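Local atomic coordinates of Non-structural protein 3 (Porcine deltacoronavirus, PDB entry 6LN0), a protein that probably serves coronavirus replication, combining a macro domain with a papain-like protease domain thought to process the viral polyprotein. Residues A327-T332 and N336-H341; S346-Y351 and D364-F369. One frame throughout, in Å; residues are numbered along the deposited sequence.

How the contacts relate
Contact 1 is a partly buried beta hairpin, and contact 2 lies at the surface, where a loop rests on a tryptophan; their centres are about 13 Å apart. Both reach the same mixed sheet, since strand 327-332 lies between strand 338-346 and strand 365-371. F369 is the main joint: its ring packs against F328 and A330, while T367 touches T332. The chemistry follows the setting. Contact 1 is built from regular main-chain hydrogen bonds, with phenyl rings on one face; contact 2 is van der Waals packing, a carbonyl among the atoms lying over the indole. Each involves strands close to the four-cysteine zinc site.

Contact 1: A327-T332 and N336-H341; sequences AFSATT and NTYFNH
F328 and H341 exchange a pair of main-chain hydrogen bonds, H341 N giving to F328 O at 2.8 Å and F328 N to H341 O. A330 and F339 repeat the exchange, F339 N reaching A330 O at 2.9 Å. Toward the turn T332 takes over: its N donates to T337 O, while T332 OG1 accepts from T337 N at 3.0 Å in a nearly straight bond (165° at the hydrogen). The threonine suits this place because chi1 of 56° holds OG1 between its own N and carbonyl carbon, where it can face the returning strand; C335 N adds a weak bond to the same oxygen. N336 N gives T332 O another weak bond.

This is a two-stranded antiparallel beta hairpin in what is probably the zinc-binding fingers subdomain of the papain-like protease; C334 and C335, in its turn, are two of the four zinc-binding cysteines, so these bonds lie beside the metal site, consistent with fixing that turn. T337 OG1 is hydrogen-bonded to K362, close to another ligand, C363.

F328, A330, F339 and H341 share one face, where the F328 ring also meets that of F369. H341 CB lies over the face of the F328 ring, 4.2 Å from its centroid, a CH-pi contact, and NE2 of that histidine binds V344 O. The small methyl of A330 leaves room for the F339 ring, CB to CZ being 3.8 Å, and T332 CG2 meets F339 CE1. F328 CE1 and F339 CE2 are 4.0 Å apart. On the opposite face of the sheet, with S329, T331 and N340, Y338 extends its ring with CG anti to the backbone N (chi1 -179°), bringing OH to 3.4 Å from S329 CB; S329 OG itself bonds S373.

Contact 2: S346-Y351 and D364-F369; sequences SVAREY and DVWTPF
W366 meets the loop 346-351 with the face of its indole, just after a G1 beta bulge in which D364 and V365 both face the zinc ligand C360. The loop, which follows strand 338-346, thus folds over a strand beside the metal site. Chi1 of -73°, with CG anti to the carbonyl carbon, swings the ring against the main chain of the loop. At the base of the side chain, W366 CB is touched by the aliphatic part of E350, whose CG lies 3.9 Å away. Farther out, R349 O stands above the ring, offset toward its rim and 3.3 Å from W366 CG. At the pyrrole side, R349 CB rests 3.7 Å from W366 NE1, before the arginine's extended chain leads away.

The six-membered ring takes the start of the loop. Valine offers an apolar branch, V347 CG1 packing on W366 CE3 at 3.8 Å. Alanine's short side chain lets the backbone come close: A348 N sits over the same face as R349 O, 3.5 Å from W366 CH2. V347 ties the loop to strand 376-383 by a backbone bond to I380, with Y351 packing on the same strand. The ring of Y359 also meets W366.

Past W366, T367 OG1 bonds the carbonyl of P368, with 2.7 Å between OG1 and P368 O, and has weak bonds with A333 N and C334 N in the zinc-binding turn.

Between these two segments the fit is one of shape and dispersion, with no directed polar bond. The carbonyl over the electron-rich indole is close packing, probably not electrostatically favourable, so adhesion falls to the alkyl and peptide contacts. R349 and E350 form a long ion pair of charges only, no N-H aimed at the oxygen, and E350 also touches K357.

Contact 1: A327-T332 and N336-H341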
loop_
_atom_site.group_PDB
_atom_site.type_symbol
_atom_site.label_atom_id
_atom_site.label_comp_id
_atom_site.label_asym_id
_atom_site.label_seq_id
_atom_site.Cartn_x
_atom_site.Cartn_y
_atom_site.Cartn_z
ATOM N N ALA A 327 4.506 -37.193 -5.609
ATOM C CA ALA A 327 5.790 -37.579 -6.172
ATOM C C ALA A 327 5.777 -39.074 -6.375
ATOM O O ALA A 327 5.130 -39.805 -5.618
ATOM C CB ALA A 327 6.962 -37.185 -5.264
ATOM N N PHE A 328 6.482 -39.511 -7.412
ATOM C CA PHE A 328 6.651 -40.921 -7.692
ATOM C C PHE A 328 7.956 -41.112 -8.443
ATOM O O PHE A 328 8.509 -40.166 -9.015
ATOM C CB PHE A 328 5.467 -41.493 -8.485
ATOM C CG PHE A 328 5.410 -41.057 -9.927
ATOM C CD1 PHE A 328 6.007 -41.821 -10.924
ATOM C CD2 PHE A 328 4.716 -39.909 -10.293
ATOM C CE1 PHE A 328 5.943 -41.428 -12.255
ATOM C CE2 PHE A 328 4.636 -39.509 -11.632
ATOM C CZ PHE A 328 5.259 -40.262 -12.613
ATOM N N SER A 329 8.460 -42.344 -8.390
ATOM C CA SER A 329 9.575 -42.807 -9.196
ATOM C C SER A 329 9.117 -43.975 -10.072
ATOM O O SER A 329 8.180 -44.701 -9.712
ATOM C CB SER A 329 10.741 -43.231 -8.301
ATOM O OG SER A 329 10.432 -44.468 -7.668
ATOM N N ALA A 330 9.784 -44.159 -11.220
ATOM C CA ALA A 330 9.399 -45.196 -12.177
ATOM C C ALA A 330 10.527 -45.465 -13.174
ATOM O O ALA A 330 11.556 -44.790 -13.178
ATOM C CB ALA A 330 8.118 -44.804 -12.918
ATOM N N THR A 331 10.317 -46.472 -14.026
ATOM C CA THR A 331 11.209 -46.778 -15.137
ATOM C C THR A 331 10.449 -46.660 -16.453
ATOM O O THR A 331 9.244 -46.974 -16.538
ATOM C CB THR A 331 11.818 -48.195 -15.029
ATOM O OG1 THR A 331 10.794 -49.135 -14.689
ATOM C CG2 THR A 331 12.921 -48.249 -13.967
ATOM N N THR A 332 11.146 -46.210 -17.485
ATOM C CA THR A 332 10.469 -46.051 -18.763
ATOM C C THR A 332 10.254 -47.409 -19.430
ATOM O O THR A 332 10.973 -48.378 -19.176
ATOM C CB THR A 332 11.266 -45.120 -19.681
ATOM O OG1 THR A 332 12.604 -45.606 -19.840
ATOM C CG2 THR A 332 11.332 -43.711 -19.100
ATOM N N ASN A 336 13.909 -48.511 -20.016
ATOM C CA ASN A 336 14.123 -48.850 -18.598
ATOM C C ASN A 336 15.115 -47.905 -17.908
ATOM O O ASN A 336 16.055 -48.320 -17.213
ATOM C CB ASN A 336 14.541 -50.309 -18.469
ATOM C CG ASN A 336 13.497 -51.227 -19.063
ATOM O OD1 ASN A 336 13.587 -51.611 -20.234
ATOM N ND2 ASN A 336 12.455 -51.528 -18.287
ATOM N N THR A 337 14.902 -46.610 -18.117
ATOM C CA THR A 337 15.598 -45.593 -17.342
ATOM C C THR A 337 14.783 -45.263 -16.095
ATOM O O THR A 337 13.558 -45.151 -16.159
ATOM C CB THR A 337 15.830 -44.366 -18.209
ATOM O OG1 THR A 337 16.747 -44.721 -19.253
ATOM C CG2 THR A 337 16.415 -43.197 -17.381
ATOM N N TYR A 338 15.453 -45.204 -14.953
ATOM C CA TYR A 338 14.813 -44.777 -13.710
ATOM C C TYR A 338 14.730 -43.261 -13.647
ATOM O O TYR A 338 15.662 -42.565 -14.063
ATOM C CB TYR A 338 15.613 -45.285 -12.522
ATOM C CG TYR A 338 15.096 -44.968 -11.145
ATOM C CD1 TYR A 338 14.119 -45.754 -10.544
ATOM C CD2 TYR A 338 15.655 -43.935 -10.399
ATOM C CE1 TYR A 338 13.676 -45.491 -9.231
ATOM C CE2 TYR A 338 15.217 -43.661 -9.096
ATOM C CZ TYR A 338 14.239 -44.441 -8.515
ATOM O OH TYR A 338 13.832 -44.163 -7.220
ATOM N N PHE A 339 13.618 -42.751 -13.111
ATOM C CA PHE A 339 13.443 -41.307 -12.947
ATOM C C PHE A 339 12.475 -41.026 -11.810
ATOM O O PHE A 339 11.720 -41.894 -11.380
ATOM C CB PHE A 339 12.912 -40.632 -14.217
ATOM C CG PHE A 339 11.526 -41.079 -14.591
ATOM C CD1 PHE A 339 11.327 -42.267 -15.305
ATOM C CD2 PHE A 339 10.422 -40.346 -14.206
ATOM C CE1 PHE A 339 10.053 -42.683 -15.654
ATOM C CE2 PHE A 339 9.136 -40.778 -14.549
ATOM C CZ PHE A 339 8.958 -41.945 -15.274
ATOM N N ASN A 340 12.486 -39.777 -11.353
ATOM C CA ASN A 340 11.597 -39.310 -10.302
ATOM C C ASN A 340 10.765 -38.173 -10.873
ATOM O O ASN A 340 11.196 -37.469 -11.792
ATOM C CB ASN A 340 12.411 -38.844 -9.062
ATOM C CG ASN A 340 11.548 -38.670 -7.819
ATOM O OD1 ASN A 340 10.999 -37.577 -7.557
ATOM N ND2 ASN A 340 11.422 -39.744 -7.035
ATOM N N HIS A 341 9.562 -37.988 -10.350
ATOM C CA HIS A 341 8.719 -36.932 -10.892
ATOM C C HIS A 341 7.816 -36.390 -9.798
ATOM O O HIS A 341 7.102 -37.147 -9.139
ATOM C CB HIS A 341 7.867 -37.439 -12.074
ATOM C CG HIS A 341 7.090 -36.357 -12.742
ATOM N ND1 HIS A 341 7.540 -35.716 -13.871
ATOM C CD2 HIS A 341 5.925 -35.755 -12.403
ATOM C CE1 HIS A 341 6.670 -34.782 -14.219
ATOM N NE2 HIS A 341 5.681 -34.783 -13.343
#

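Contact 2: S346-Y351 and D364-F369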
loop_
_atom_site.group_PDB
_atom_site.type_symbol
_atom_site.label_atom_id
_atom_site.label_comp_id
_atom_site.label_asym_id
_atom_site.label_seq_id
_atom_site.Cartn_x
_atom_site.Cartn_y
_atom_site.Cartn_z
ATOM N N SER A 346 2.737 -33.294 -17.462
ATOM C CA SER A 346 2.207 -32.465 -18.527
ATOM C C SER A 346 2.502 -33.222 -19.821
ATOM O O SER A 346 3.607 -33.145 -20.358
ATOM C CB SER A 346 2.837 -31.074 -18.462
ATOM O OG SER A 346 2.892 -30.463 -19.734
ATOM N N VAL A 347 1.532 -34.002 -20.294
ATOM C CA VAL A 347 1.748 -34.876 -21.450
ATOM C C VAL A 347 1.431 -34.017 -22.668
ATOM O O VAL A 347 0.278 -33.876 -23.081
ATOM C CB VAL A 347 0.899 -36.141 -21.396
ATOM C CG1 VAL A 347 1.299 -37.082 -22.534
ATOM C CG2 VAL A 347 0.998 -36.811 -20.033
ATOM N N ALA A 348 2.470 -33.408 -23.230
ATOM C CA ALA A 348 2.260 -32.405 -24.265
ATOM C C ALA A 348 1.840 -33.031 -25.592
ATOM O O ALA A 348 1.244 -32.355 -26.435
ATOM C CB ALA A 348 3.535 -31.564 -24.415
ATOM N N ARG A 349 2.117 -34.311 -25.787
ATOM C CA ARG A 349 1.796 -34.994 -27.026
ATOM C C ARG A 349 1.568 -36.459 -26.707
ATOM O O ARG A 349 2.207 -37.016 -25.810
ATOM C CB ARG A 349 2.916 -34.863 -28.052
ATOM C CG ARG A 349 2.541 -35.395 -29.390
ATOM C CD ARG A 349 3.628 -35.125 -30.376
ATOM N NE ARG A 349 3.362 -35.820 -31.620
ATOM C CZ ARG A 349 4.238 -35.938 -32.614
ATOM N NH1 ARG A 349 5.447 -35.393 -32.514
ATOM N NH2 ARG A 349 3.901 -36.607 -33.714
ATOM N N GLU A 350 0.660 -37.076 -27.460
ATOM C CA GLU A 350 0.279 -38.468 -27.266
ATOM C C GLU A 350 -0.495 -38.665 -25.979
ATOM O O GLU A 350 -0.413 -39.727 -25.362
ATOM C CB GLU A 350 1.490 -39.411 -27.291
ATOM C CG GLU A 350 2.475 -39.159 -28.422
ATOM C CD GLU A 350 1.934 -39.592 -29.770
ATOM O OE1 GLU A 350 2.687 -39.508 -30.774
ATOM O OE2 GLU A 350 0.756 -40.026 -29.824
ATOM N N TYR A 351 -1.217 -37.633 -25.550
ATOM C CA TYR A 351 -1.972 -37.729 -24.314
ATOM C C TYR A 351 -3.033 -38.803 -24.451
ATOM O O TYR A 351 -3.874 -38.747 -25.351
ATOM C CB TYR A 351 -2.640 -36.401 -23.968
ATOM C CG TYR A 351 -3.494 -36.512 -22.727
ATOM C CD1 TYR A 351 -3.010 -37.174 -21.611
ATOM C CD2 TYR A 351 -4.771 -35.966 -22.666
ATOM C CE1 TYR A 351 -3.748 -37.301 -20.472
ATOM C CE2 TYR A 351 -5.535 -36.072 -21.500
ATOM C CZ TYR A 351 -5.008 -36.752 -20.403
ATOM O OH TYR A 351 -5.713 -36.889 -19.220
ATOM N N ASP A 364 13.586 -39.937 -27.305
ATOM C CA ASP A 364 12.721 -38.942 -27.924
ATOM C C ASP A 364 11.366 -39.531 -28.303
ATOM O O ASP A 364 10.966 -39.526 -29.463
ATOM C CB ASP A 364 13.394 -38.313 -29.145
ATOM C CG ASP A 364 12.589 -37.168 -29.720
ATOM O OD1 ASP A 364 11.833 -36.538 -28.940
ATOM O OD2 ASP A 364 12.698 -36.918 -30.946
ATOM N N VAL A 365 10.659 -40.033 -27.287
ATOM C CA VAL A 365 9.299 -40.537 -27.432
ATOM C C VAL A 365 8.543 -40.271 -26.141
ATOM O O VAL A 365 9.130 -40.150 -25.063
ATOM C CB VAL A 365 9.244 -42.056 -27.734
ATOM C CG1 VAL A 365 9.671 -42.331 -29.143
ATOM C CG2 VAL A 365 10.132 -42.808 -26.762
ATOM N N TRP A 366 7.218 -40.209 -26.257
ATOM C CA TRP A 366 6.312 -40.224 -25.116
ATOM C C TRP A 366 6.023 -41.682 -24.772
ATOM O O TRP A 366 5.354 -42.385 -25.536
ATOM C CB TRP A 366 5.041 -39.442 -25.436
ATOM C CG TRP A 366 5.329 -37.986 -25.451
ATOM C CD1 TRP A 366 5.678 -37.238 -26.532
ATOM C CD2 TRP A 366 5.351 -37.091 -24.314
ATOM N NE1 TRP A 366 5.904 -35.933 -26.151
ATOM C CE2 TRP A 366 5.707 -35.812 -24.799
ATOM C CE3 TRP A 366 5.104 -37.250 -22.941
ATOM C CZ2 TRP A 366 5.827 -34.681 -23.953
ATOM C CZ3 TRP A 366 5.224 -36.128 -22.095
ATOM C CH2 TRP A 366 5.580 -34.857 -22.612
ATOM N N THR A 367 6.535 -42.136 -23.616
ATOM C CA THR A 367 6.566 -43.537 -23.236
ATOM C C THR A 367 5.692 -43.814 -22.022
ATOM O O THR A 367 5.574 -42.964 -21.137
ATOM C CB THR A 367 7.991 -43.973 -22.906
ATOM O OG1 THR A 367 7.968 -45.332 -22.475
ATOM C CG2 THR A 367 8.565 -43.114 -21.773
ATOM N N PRO A 368 5.077 -44.991 -21.945
ATOM C CA PRO A 368 4.519 -45.438 -20.661
ATOM C C PRO A 368 5.624 -45.809 -19.682
ATOM O O PRO A 368 6.812 -45.820 -20.042
ATOM C CB PRO A 368 3.667 -46.657 -21.052
ATOM C CG PRO A 368 3.467 -46.538 -22.517
ATOM C CD PRO A 368 4.725 -45.914 -23.038
ATOM N N PHE A 369 5.255 -46.144 -18.450
ATOM C CA PHE A 369 6.273 -46.305 -17.421
ATOM C C PHE A 369 5.769 -47.242 -16.330
ATOM O O PHE A 369 4.566 -47.450 -16.164
ATOM C CB PHE A 369 6.672 -44.941 -16.825
ATOM C CG PHE A 369 5.515 -44.153 -16.274
ATOM C CD1 PHE A 369 5.045 -44.380 -14.987
ATOM C CD2 PHE A 369 4.928 -43.156 -17.026
ATOM C CE1 PHE A 369 3.987 -43.630 -14.461
ATOM C CE2 PHE A 369 3.870 -42.396 -16.509
ATOM C CZ PHE A 369 3.405 -42.628 -15.228
#